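Local structure of tRNA-splicing ligase RtcB (Thermus thermophilus, 2EPG) at residues L217-V222 / G239-L244; D193-R198 / H254-D259; G28-D33 / N59-P64; V35-K40 / L71-I76. The protein probably joins RNA ends carrying a 3'-phosphate or 2',3'-cyclic phosphate to 5'-hydroxyl ends, using GTP and manganese, as RtcB-family ligases do. All blocks are in the same frame, centred on the assembly; numbering follows the deposited sequence.

Along the chain the four contacts fall into two groups. Contacts 3 and 4 come first and interlock: 28-33 runs on towards 35-40 before 59-64 and 71-76 return to contact them, and their centres lie about 18 Å apart on the same side of the molecule. Contact 1 is nested within the loop closed by contact 2, with helix 197-203 leading to strand 216-225 and strand 240-247 leading to helix 250-265; even so, their centres are about 35 Å apart, on opposite sides of the chain's centre. Contacts 1 and 4, about 28 Å apart between centres, are strand pairings near the predicted GMP site, whereas contact 3 lies away from the predicted sites.

Contact 1 of 4, residues L217-V222 / G239-L244; sequences LEVQYV and GQVTVL
Gln220 and Thr242 form a hydrogen-bonded pair of an antiparallel ladder, with Gln220 N to Thr242 O at 2.7 Å and a return bond from Thr242 N to Gln220 O. With chi1 at -28°, well off a staggered value, and the chain extended beyond CG, the Gln220 side chain swings its amide across to Thr242 and Leu244. Its CB and CG pass Thr242 OG1, and CD is about equally near that hydroxyl and Leu244 CB. At the tip, OE1 accepts from Thr242 OG1 at 2.8 Å, the donor tilted 24° from the carbonyl plane, while NE2 lies against Leu244 CB and CD1. NE2 also donates to the anti lone pair of Glu218 OE2 (2.9 Å). Both ends of the amide are therefore held, which fixes its rotation. On the other face, Val219 CG1 meets Val241 CG1 at 3.9 Å. Glu218 with Leu244, and Val222 with Gly239 and Gln240, extend the backbone bonding. Leu217 and Glu218 belong to the predicted GMP site, and Gln220 comes close to Ser391 of that site. Strand 474-486 flanks strand 216-225 and strand 110-119 flanks strand 240-247, while helix 288-321 packs against Leu217 and Val243.

Contact 2 of 4, residues D193-R198 / H254-D259; sequences DKVSER and HQVCQD
Arg198 lays its extended side chain across the amide of Gln255 at about a right angle. The contact joins the N-terminal turn of helix 197-203 to helix 250-265, and Ser196, at the N-cap position of the shorter helix, is its polar centre. Arg198 CD lies 3.4 Å from Gln255 CD. The guanidinium and amide planes are 28° apart, with Gln255 NE2 over one guanidinium face and offset toward its rim. Arg198 NE comes near Gln255 OE1, but the angle is too poor for a hydrogen bond, so this is an overlap of flat groups. Gln255 bends at its second torsion (chi2 57°), which turns the amide along its own helix toward Asp259, one turn further on, and lets NE2 donate to Asp259 OD2 at 2.8 Å. The donor stands above the carboxylate plane, although the oxygen lies in the plane of the amide.

Asp259 uses its other oxygen to reach the cap. Ser196 OG donates to OD1 on the syn side, 2.5 Å away, and also caps Ala199 N at the start of helix 197-203. The carboxylate is thus gripped at both oxygens, by a residue of its own helix and by the cap of the other. Beside this polar group, Val195 CG1 packs against Val256 CG2, and Ala296 and Ala299 of helix 288-321 adjoin the two valines. A water completes the link: it accepts from Ser196 N at 3.0 Å and donates to Asp259 OD1 at 2.6 Å.

Contact 3 of 4, residues G28-D33 / N59-P64; sequences GKMRVD and NVATLP
The turn at the end of helix 52-60, a type I beta turn from Val60 to Leu63, offers its carbonyls to the loop 28-33, where Arg31 takes two of them. Arg31 N donates to Ala61 O at 2.8 Å in a nearly straight bond (171°). Its side chain, extended from CG to NE, then runs over the turn and brings NE to Thr62 O, again at 2.8 Å. This acceptor lies in the guanidinium plane, at its edge, but the donor stands well above the carbonyl plane of Thr62 and so is not on a lone pair. Further along, Pro64 CA sits over one face of the guanidinium, offset toward the rim, and Pro64 CG approaches NH1 at 3.9 Å. One arginine thereby ties successive residues of the turn through both its main chain and its side chain.

Ala61 CB points into the loop and is met by selenomethionine Met30 through CE (3.8 Å) and by Val32 through CG2 (4.2 Å). Thr62 turns its methyl CG2 to Lys29 CB at 3.6 Å. The contact joins the loop between strands 21-24 and 34-37 to the end of helix 52-60; behind the turn, Val60 packs on strand 86-90, and Leu63 and Pro64 lie against strand 97-98.

Contact 4 of 4, residues V35-K40 / L71-I76; sequences VFFASK and LAMPDI
With CG anti to its carbonyl carbon (chi1 -51°), Phe37 carries its ring back along the neighbouring strand, where Leu71 and selenomethionine Met73 meet it. Leu71, whose CG is likewise anti to the carbonyl carbon, brings CD2 to Phe37 CE1 at 3.5 Å, and the two side chains cross at a slant. The same methyl lies 3.8 Å from Val35 CG1, so one methyl touches both Val35 and Phe37. Met73 bends at chi2 and chi3 and runs beside Phe37, pointing the same way. Its SE is 5.2 Å from the centroid of the Phe37 ring in an oblique Met-aromatic contact, with Met73 CE near Phe37 CE1.

The backbones pair as parallel strands. Ala72 bonds through both its N and its O to the residues flanking Phe36: its N donates to Val35 O at 3.2 Å, and its O accepts from Phe37 N at 3.1 Å, nearly in line with the carbonyl. On the face opposite Val35 and Leu71, Phe36 CB packs on Ala72 CB at 4.0 Å. Beyond Met73 the chain turns a corner; Pro74 has no N-H to offer Phe37 O, but its ring carbon CG rests on Phe37 CB at 3.8 Å.

The side chain of Met73 comes within about 7 Å of that of His410, the predicted GMP-histidine. The pair lies between strands 21-24 and 86-90, with helix 52-60 against Phe36 and Ala72 and helix 462-470 against Phe37 and Pro74.

Contact 1 of 4, residues L217-V222 / G239-L244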
# COMPACT_ATOMS: atom_id res chain seq x y z
N LEU A 217 -12.69 -3.66 -5.78
CA LEU A 217 -13.01 -2.27 -5.94
C LEU A 217 -14.34 -2.13 -5.23
O LEU A 217 -15.18 -3.02 -5.33
CB LEU A 217 -13.12 -1.98 -7.43
CG LEU A 217 -13.90 -0.81 -8.02
CD1 LEU A 217 -13.48 -0.64 -9.47
CD2 LEU A 217 -15.40 -1.08 -7.92
N GLU A 218 -14.54 -1.07 -4.45
CA GLU A 218 -15.83 -0.91 -3.82
C GLU A 218 -16.32 0.53 -3.78
O GLU A 218 -15.54 1.48 -3.61
CB GLU A 218 -15.91 -1.56 -2.42
CG GLU A 218 -14.83 -1.25 -1.42
CD GLU A 218 -15.08 -1.93 -0.07
OE1 GLU A 218 -15.37 -3.15 -0.03
OE2 GLU A 218 -14.97 -1.24 0.95
N VAL A 219 -17.63 0.67 -4.02
CA VAL A 219 -18.29 1.96 -3.97
C VAL A 219 -18.76 2.00 -2.52
O VAL A 219 -19.39 1.05 -2.04
CB VAL A 219 -19.52 2.02 -4.89
CG1 VAL A 219 -20.12 3.43 -4.86
CG2 VAL A 219 -19.12 1.62 -6.30
N GLN A 220 -18.46 3.09 -1.82
CA GLN A 220 -18.80 3.21 -0.41
C GLN A 220 -19.33 4.61 -0.12
O GLN A 220 -19.44 5.47 -1.02
CB GLN A 220 -17.53 3.01 0.45
CG GLN A 220 -16.43 2.14 -0.16
CD GLN A 220 -15.01 2.51 0.29
OE1 GLN A 220 -14.50 3.61 -0.01
NE2 GLN A 220 -14.36 1.61 1.02
N TYR A 221 -19.67 4.84 1.14
CA TYR A 221 -20.10 6.16 1.55
C TYR A 221 -19.42 6.44 2.89
O TYR A 221 -19.12 5.52 3.65
CB TYR A 221 -21.63 6.27 1.64
CG TYR A 221 -22.31 5.44 2.72
CD1 TYR A 221 -22.73 4.13 2.45
CD2 TYR A 221 -22.55 5.97 3.98
CE1 TYR A 221 -23.38 3.38 3.43
CE2 TYR A 221 -23.20 5.23 4.96
CZ TYR A 221 -23.61 3.94 4.68
OH TYR A 221 -24.24 3.21 5.65
N VAL A 222 -19.13 7.71 3.15
CA VAL A 222 -18.49 8.09 4.39
C VAL A 222 -19.59 8.01 5.46
O VAL A 222 -20.60 8.70 5.34
CB VAL A 222 -17.96 9.53 4.29
CG1 VAL A 222 -17.35 9.96 5.61
CG2 VAL A 222 -16.93 9.63 3.17
N GLY A 239 -21.86 10.94 4.35
CA GLY A 239 -22.85 10.70 3.32
C GLY A 239 -22.24 10.74 1.94
O GLY A 239 -22.85 10.34 0.95
N GLN A 240 -21.00 11.20 1.85
CA GLN A 240 -20.32 11.28 0.56
C GLN A 240 -19.97 9.91 -0.03
O GLN A 240 -19.54 9.00 0.68
CB GLN A 240 -19.07 12.13 0.71
CG GLN A 240 -18.20 12.19 -0.53
CD GLN A 240 -16.86 12.78 -0.21
OE1 GLN A 240 -16.40 12.68 0.92
NE2 GLN A 240 -16.22 13.40 -1.20
N VAL A 241 -20.16 9.78 -1.34
CA VAL A 241 -19.86 8.53 -2.06
C VAL A 241 -18.37 8.44 -2.43
O VAL A 241 -17.79 9.40 -2.96
CB VAL A 241 -20.71 8.43 -3.37
CG1 VAL A 241 -20.25 7.24 -4.21
CG2 VAL A 241 -22.18 8.25 -3.03
N THR A 242 -17.73 7.31 -2.13
CA THR A 242 -16.33 7.13 -2.49
C THR A 242 -16.16 5.78 -3.18
O THR A 242 -17.06 4.93 -3.13
CB THR A 242 -15.37 7.19 -1.25
OG1 THR A 242 -15.66 6.10 -0.37
CG2 THR A 242 -15.55 8.50 -0.48
N VAL A 243 -15.02 5.60 -3.83
CA VAL A 243 -14.71 4.36 -4.50
C VAL A 243 -13.27 3.99 -4.11
O VAL A 243 -12.34 4.76 -4.35
CB VAL A 243 -14.83 4.51 -6.03
CG1 VAL A 243 -14.54 3.17 -6.71
CG2 VAL A 243 -16.24 5.02 -6.39
N LEU A 244 -13.10 2.81 -3.52
CA LEU A 244 -11.78 2.36 -3.10
C LEU A 244 -11.32 1.22 -4.00
O LEU A 244 -12.01 0.21 -4.14
CB LEU A 244 -11.82 1.92 -1.62
CG LEU A 244 -10.48 1.59 -0.95
CD1 LEU A 244 -10.54 1.86 0.57
CD2 LEU A 244 -10.13 0.13 -1.23

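Contact 2 of 4, residues D193-R198 / H254-D259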
# COMPACT_ATOMS: atom_id res chain seq x y z
N ASP A 193 14.54 -2.97 -18.48
CA ASP A 193 15.57 -3.94 -18.88
C ASP A 193 15.85 -4.97 -17.79
O ASP A 193 16.27 -6.09 -18.10
CB ASP A 193 16.88 -3.24 -19.25
CG ASP A 193 16.75 -2.36 -20.49
OD1 ASP A 193 17.64 -1.50 -20.70
OD2 ASP A 193 15.77 -2.54 -21.26
N LYS A 194 15.63 -4.59 -16.53
CA LYS A 194 15.88 -5.48 -15.40
C LYS A 194 14.67 -6.34 -15.07
O LYS A 194 14.71 -7.19 -14.17
CB LYS A 194 16.28 -4.64 -14.18
CG LYS A 194 17.34 -3.58 -14.49
CD LYS A 194 18.66 -4.20 -14.96
CE LYS A 194 19.72 -3.14 -15.20
NZ LYS A 194 21.08 -3.73 -15.19
N VAL A 195 13.58 -6.13 -15.80
CA VAL A 195 12.36 -6.92 -15.60
C VAL A 195 12.44 -8.10 -16.58
O VAL A 195 12.62 -7.89 -17.78
CB VAL A 195 11.12 -6.06 -15.91
CG1 VAL A 195 9.84 -6.91 -15.84
CG2 VAL A 195 11.04 -4.90 -14.93
N SER A 196 12.30 -9.32 -16.07
CA SER A 196 12.40 -10.51 -16.92
C SER A 196 11.30 -10.59 -17.95
O SER A 196 10.22 -10.01 -17.77
CB SER A 196 12.38 -11.79 -16.06
OG SER A 196 11.07 -12.08 -15.62
N GLU A 197 11.57 -11.30 -19.04
CA GLU A 197 10.59 -11.46 -20.11
C GLU A 197 9.33 -12.05 -19.54
O GLU A 197 8.23 -11.63 -19.87
CB GLU A 197 11.09 -12.42 -21.19
CG GLU A 197 12.39 -12.04 -21.84
CD GLU A 197 12.72 -12.98 -22.97
OE1 GLU A 197 12.00 -12.94 -23.98
OE2 GLU A 197 13.69 -13.76 -22.84
N ARG A 198 9.51 -13.05 -18.68
CA ARG A 198 8.39 -13.73 -18.06
C ARG A 198 7.51 -12.76 -17.25
O ARG A 198 6.28 -12.81 -17.34
CB ARG A 198 8.91 -14.85 -17.17
CG ARG A 198 7.85 -15.59 -16.42
CD ARG A 198 8.48 -16.73 -15.65
NE ARG A 198 7.49 -17.48 -14.87
CZ ARG A 198 7.76 -18.63 -14.27
NH1 ARG A 198 6.82 -19.26 -13.58
NH2 ARG A 198 8.97 -19.17 -14.39
N HIS A 254 4.83 -10.03 -8.89
CA HIS A 254 5.05 -11.31 -8.24
C HIS A 254 6.27 -12.00 -8.87
O HIS A 254 7.15 -12.49 -8.17
CB HIS A 254 3.80 -12.18 -8.42
CG HIS A 254 3.81 -13.43 -7.60
ND1 HIS A 254 3.24 -13.50 -6.34
CD2 HIS A 254 4.29 -14.67 -7.86
CE1 HIS A 254 3.38 -14.72 -5.87
NE2 HIS A 254 4.01 -15.45 -6.77
N GLN A 255 6.32 -12.01 -10.20
CA GLN A 255 7.42 -12.64 -10.92
C GLN A 255 8.75 -11.97 -10.60
O GLN A 255 9.74 -12.64 -10.36
CB GLN A 255 7.17 -12.61 -12.44
CG GLN A 255 8.11 -13.52 -13.25
CD GLN A 255 8.04 -14.96 -12.79
OE1 GLN A 255 6.98 -15.56 -12.76
NE2 GLN A 255 9.18 -15.52 -12.41
N VAL A 256 8.77 -10.64 -10.61
CA VAL A 256 9.99 -9.90 -10.29
C VAL A 256 10.52 -10.28 -8.90
O VAL A 256 11.74 -10.37 -8.69
CB VAL A 256 9.74 -8.36 -10.34
CG1 VAL A 256 10.93 -7.62 -9.70
CG2 VAL A 256 9.57 -7.92 -11.77
N CYS A 257 9.62 -10.51 -7.96
CA CYS A 257 10.05 -10.88 -6.62
C CYS A 257 10.71 -12.26 -6.68
O CYS A 257 11.78 -12.48 -6.11
CB CYS A 257 8.86 -10.90 -5.65
SG CYS A 257 9.29 -11.31 -3.91
N GLN A 258 10.06 -13.18 -7.39
CA GLN A 258 10.55 -14.54 -7.54
C GLN A 258 11.90 -14.58 -8.24
O GLN A 258 12.82 -15.25 -7.80
CB GLN A 258 9.55 -15.38 -8.33
CG GLN A 258 10.03 -16.79 -8.64
CD GLN A 258 10.04 -17.68 -7.41
OE1 GLN A 258 8.99 -18.02 -6.87
NE2 GLN A 258 11.24 -18.07 -6.97
N ASP A 259 12.01 -13.85 -9.35
CA ASP A 259 13.24 -13.79 -10.13
C ASP A 259 14.43 -13.36 -9.28
O ASP A 259 15.51 -13.94 -9.36
CB ASP A 259 13.10 -12.80 -11.29
CG ASP A 259 12.11 -13.25 -12.35
OD1 ASP A 259 11.72 -12.40 -13.18
OD2 ASP A 259 11.73 -14.44 -12.37
O HOH W 1 12.51 -9.95 -13.13

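Contact 3 of 4, residues G28-D33 / N59-P64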
# COMPACT_ATOMS: atom_id res chain seq x y z
N GLY A 28 21.48 -11.01 21.07
CA GLY A 28 21.95 -12.01 20.13
C GLY A 28 22.51 -11.42 18.85
O GLY A 28 23.40 -10.57 18.89
N LYS A 29 21.98 -11.85 17.71
CA LYS A 29 22.47 -11.39 16.42
C LYS A 29 21.91 -10.03 15.99
O LYS A 29 22.34 -9.46 14.99
CB LYS A 29 22.15 -12.42 15.34
CG LYS A 29 22.26 -13.87 15.79
CD LYS A 29 23.41 -14.62 15.11
CE LYS A 29 24.76 -14.21 15.68
NZ LYS A 29 25.84 -15.15 15.25
N MSE A 30 20.95 -9.51 16.75
CA MSE A 30 20.33 -8.24 16.42
C MSE A 30 21.36 -7.12 16.42
O MSE A 30 22.16 -7.00 17.35
CB MSE A 30 19.21 -7.93 17.41
CG MSE A 30 18.04 -8.85 17.26
SE MSE A 30 16.77 -8.61 18.69
CE MSE A 30 15.98 -6.93 18.09
N ARG A 31 21.33 -6.32 15.37
CA ARG A 31 22.26 -5.20 15.24
C ARG A 31 21.69 -3.94 15.88
O ARG A 31 22.42 -3.04 16.27
CB ARG A 31 22.57 -4.94 13.77
CG ARG A 31 23.31 -6.10 13.10
CD ARG A 31 23.44 -5.88 11.61
NE ARG A 31 24.10 -7.00 10.93
CZ ARG A 31 25.38 -7.01 10.57
NH1 ARG A 31 25.89 -8.07 9.96
NH2 ARG A 31 26.16 -5.96 10.81
N VAL A 32 20.36 -3.90 15.99
CA VAL A 32 19.66 -2.77 16.57
C VAL A 32 18.45 -3.28 17.32
O VAL A 32 18.11 -4.46 17.25
CB VAL A 32 19.14 -1.79 15.46
CG1 VAL A 32 20.30 -1.22 14.65
CG2 VAL A 32 18.20 -2.55 14.52
N ASP A 33 17.80 -2.37 18.05
CA ASP A 33 16.58 -2.67 18.77
C ASP A 33 15.47 -2.81 17.72
O ASP A 33 15.61 -2.35 16.58
CB ASP A 33 16.16 -1.50 19.67
CG ASP A 33 17.07 -1.29 20.87
OD1 ASP A 33 17.83 -2.21 21.23
OD2 ASP A 33 16.99 -0.19 21.47
N ASN A 59 14.64 -11.14 13.43
CA ASN A 59 15.53 -11.61 12.38
C ASN A 59 15.88 -10.44 11.44
O ASN A 59 17.02 -10.30 11.00
CB ASN A 59 14.87 -12.72 11.57
CG ASN A 59 14.59 -13.98 12.39
OD1 ASN A 59 13.77 -14.80 12.00
ND2 ASN A 59 15.28 -14.13 13.51
N VAL A 60 14.89 -9.62 11.14
CA VAL A 60 15.08 -8.47 10.28
C VAL A 60 16.21 -7.62 10.86
O VAL A 60 17.08 -7.16 10.14
CB VAL A 60 13.78 -7.63 10.18
CG1 VAL A 60 14.04 -6.31 9.45
CG2 VAL A 60 12.70 -8.45 9.46
N ALA A 61 16.18 -7.44 12.18
CA ALA A 61 17.18 -6.65 12.89
C ALA A 61 18.61 -7.19 12.82
O ALA A 61 19.55 -6.53 13.27
CB ALA A 61 16.76 -6.49 14.36
N THR A 62 18.78 -8.40 12.28
CA THR A 62 20.12 -8.99 12.15
C THR A 62 20.78 -8.58 10.82
O THR A 62 21.97 -8.80 10.62
CB THR A 62 20.10 -10.54 12.16
OG1 THR A 62 19.40 -11.00 10.99
CG2 THR A 62 19.39 -11.07 13.41
N LEU A 63 20.01 -8.00 9.90
CA LEU A 63 20.53 -7.61 8.59
C LEU A 63 21.48 -6.40 8.58
O LEU A 63 21.29 -5.44 9.32
CB LEU A 63 19.36 -7.39 7.62
CG LEU A 63 18.59 -8.69 7.41
CD1 LEU A 63 17.34 -8.46 6.57
CD2 LEU A 63 19.50 -9.70 6.73
N PRO A 64 22.52 -6.45 7.73
CA PRO A 64 23.55 -5.40 7.59
C PRO A 64 23.03 -4.01 7.23
O PRO A 64 22.16 -3.88 6.37
CB PRO A 64 24.47 -5.95 6.49
CG PRO A 64 24.21 -7.42 6.50
CD PRO A 64 22.73 -7.49 6.71

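Contact 4 of 4, residues V35-K40 / L71-I76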
# COMPACT_ATOMS: atom_id res chain seq x y z
N VAL A 35 11.15 -2.18 17.42
CA VAL A 35 10.06 -1.53 18.12
C VAL A 35 8.77 -1.90 17.42
O VAL A 35 8.71 -1.89 16.19
CB VAL A 35 10.22 0.02 18.12
CG1 VAL A 35 8.89 0.68 18.46
CG2 VAL A 35 11.30 0.45 19.10
N PHE A 36 7.73 -2.26 18.17
CA PHE A 36 6.44 -2.58 17.56
C PHE A 36 5.30 -1.89 18.28
O PHE A 36 5.38 -1.61 19.48
CB PHE A 36 6.20 -4.11 17.49
CG PHE A 36 6.07 -4.79 18.83
CD1 PHE A 36 7.20 -5.21 19.52
CD2 PHE A 36 4.82 -5.03 19.38
CE1 PHE A 36 7.09 -5.87 20.74
CE2 PHE A 36 4.69 -5.68 20.61
CZ PHE A 36 5.83 -6.11 21.29
N PHE A 37 4.24 -1.58 17.54
CA PHE A 37 3.09 -0.91 18.11
C PHE A 37 1.96 -1.91 18.30
O PHE A 37 1.66 -2.71 17.41
CB PHE A 37 2.65 0.25 17.19
CG PHE A 37 3.77 1.18 16.81
CD1 PHE A 37 4.53 0.97 15.66
CD2 PHE A 37 4.10 2.26 17.63
CE1 PHE A 37 5.60 1.80 15.34
CE2 PHE A 37 5.17 3.10 17.32
CZ PHE A 37 5.92 2.87 16.17
N ALA A 38 1.32 -1.88 19.47
CA ALA A 38 0.23 -2.82 19.71
C ALA A 38 -0.66 -2.44 20.88
O ALA A 38 -0.37 -1.53 21.65
CB ALA A 38 0.80 -4.21 19.93
N SER A 39 -1.77 -3.16 21.00
CA SER A 39 -2.76 -2.94 22.07
C SER A 39 -2.53 -3.95 23.17
O SER A 39 -1.78 -4.91 22.99
CB SER A 39 -4.19 -3.16 21.54
OG SER A 39 -4.64 -2.09 20.73
N LYS A 40 -3.18 -3.73 24.31
CA LYS A 40 -3.06 -4.67 25.41
C LYS A 40 -3.73 -5.93 24.88
O LYS A 40 -3.33 -7.05 25.20
CB LYS A 40 -3.80 -4.17 26.65
CG LYS A 40 -2.99 -3.16 27.45
CD LYS A 40 -1.60 -3.74 27.76
CE LYS A 40 -0.67 -2.73 28.39
NZ LYS A 40 0.73 -3.26 28.41
N LEU A 71 10.97 -2.10 12.67
CA LEU A 71 9.60 -1.88 13.15
C LEU A 71 8.51 -2.78 12.61
O LEU A 71 8.63 -3.36 11.53
CB LEU A 71 9.17 -0.45 12.84
CG LEU A 71 9.87 0.71 13.53
CD1 LEU A 71 10.15 1.80 12.51
CD2 LEU A 71 9.00 1.23 14.68
N ALA A 72 7.43 -2.85 13.37
CA ALA A 72 6.25 -3.63 13.00
C ALA A 72 5.00 -2.91 13.49
O ALA A 72 4.96 -2.43 14.63
CB ALA A 72 6.32 -5.02 13.60
N MSE A 73 3.99 -2.83 12.62
CA MSE A 73 2.70 -2.19 12.89
C MSE A 73 1.77 -3.08 13.74
O MSE A 73 2.03 -4.27 13.91
CB MSE A 73 2.00 -1.85 11.57
CG MSE A 73 2.74 -0.81 10.76
SE MSE A 73 2.89 0.83 11.78
CE MSE A 73 4.64 1.40 11.30
N PRO A 74 0.66 -2.51 14.26
CA PRO A 74 -0.28 -3.27 15.09
C PRO A 74 -0.89 -4.50 14.44
O PRO A 74 -1.32 -5.41 15.14
CB PRO A 74 -1.34 -2.23 15.46
CG PRO A 74 -0.58 -0.98 15.50
CD PRO A 74 0.27 -1.09 14.23
N ASP A 75 -0.93 -4.56 13.11
CA ASP A 75 -1.50 -5.74 12.45
C ASP A 75 -0.45 -6.72 11.98
O ASP A 75 -0.68 -7.45 11.03
CB ASP A 75 -2.35 -5.33 11.25
CG ASP A 75 -1.58 -4.49 10.25
OD1 ASP A 75 -2.12 -4.25 9.15
OD2 ASP A 75 -0.45 -4.05 10.57
N ILE A 76 0.70 -6.72 12.64
CA ILE A 76 1.80 -7.61 12.28
C ILE A 76 1.44 -9.08 12.37
O ILE A 76 0.68 -9.50 13.25
CB ILE A 76 3.00 -7.37 13.19
CG1 ILE A 76 4.11 -8.38 12.89
CG2 ILE A 76 2.58 -7.48 14.64
CD1 ILE A 76 5.31 -8.24 13.81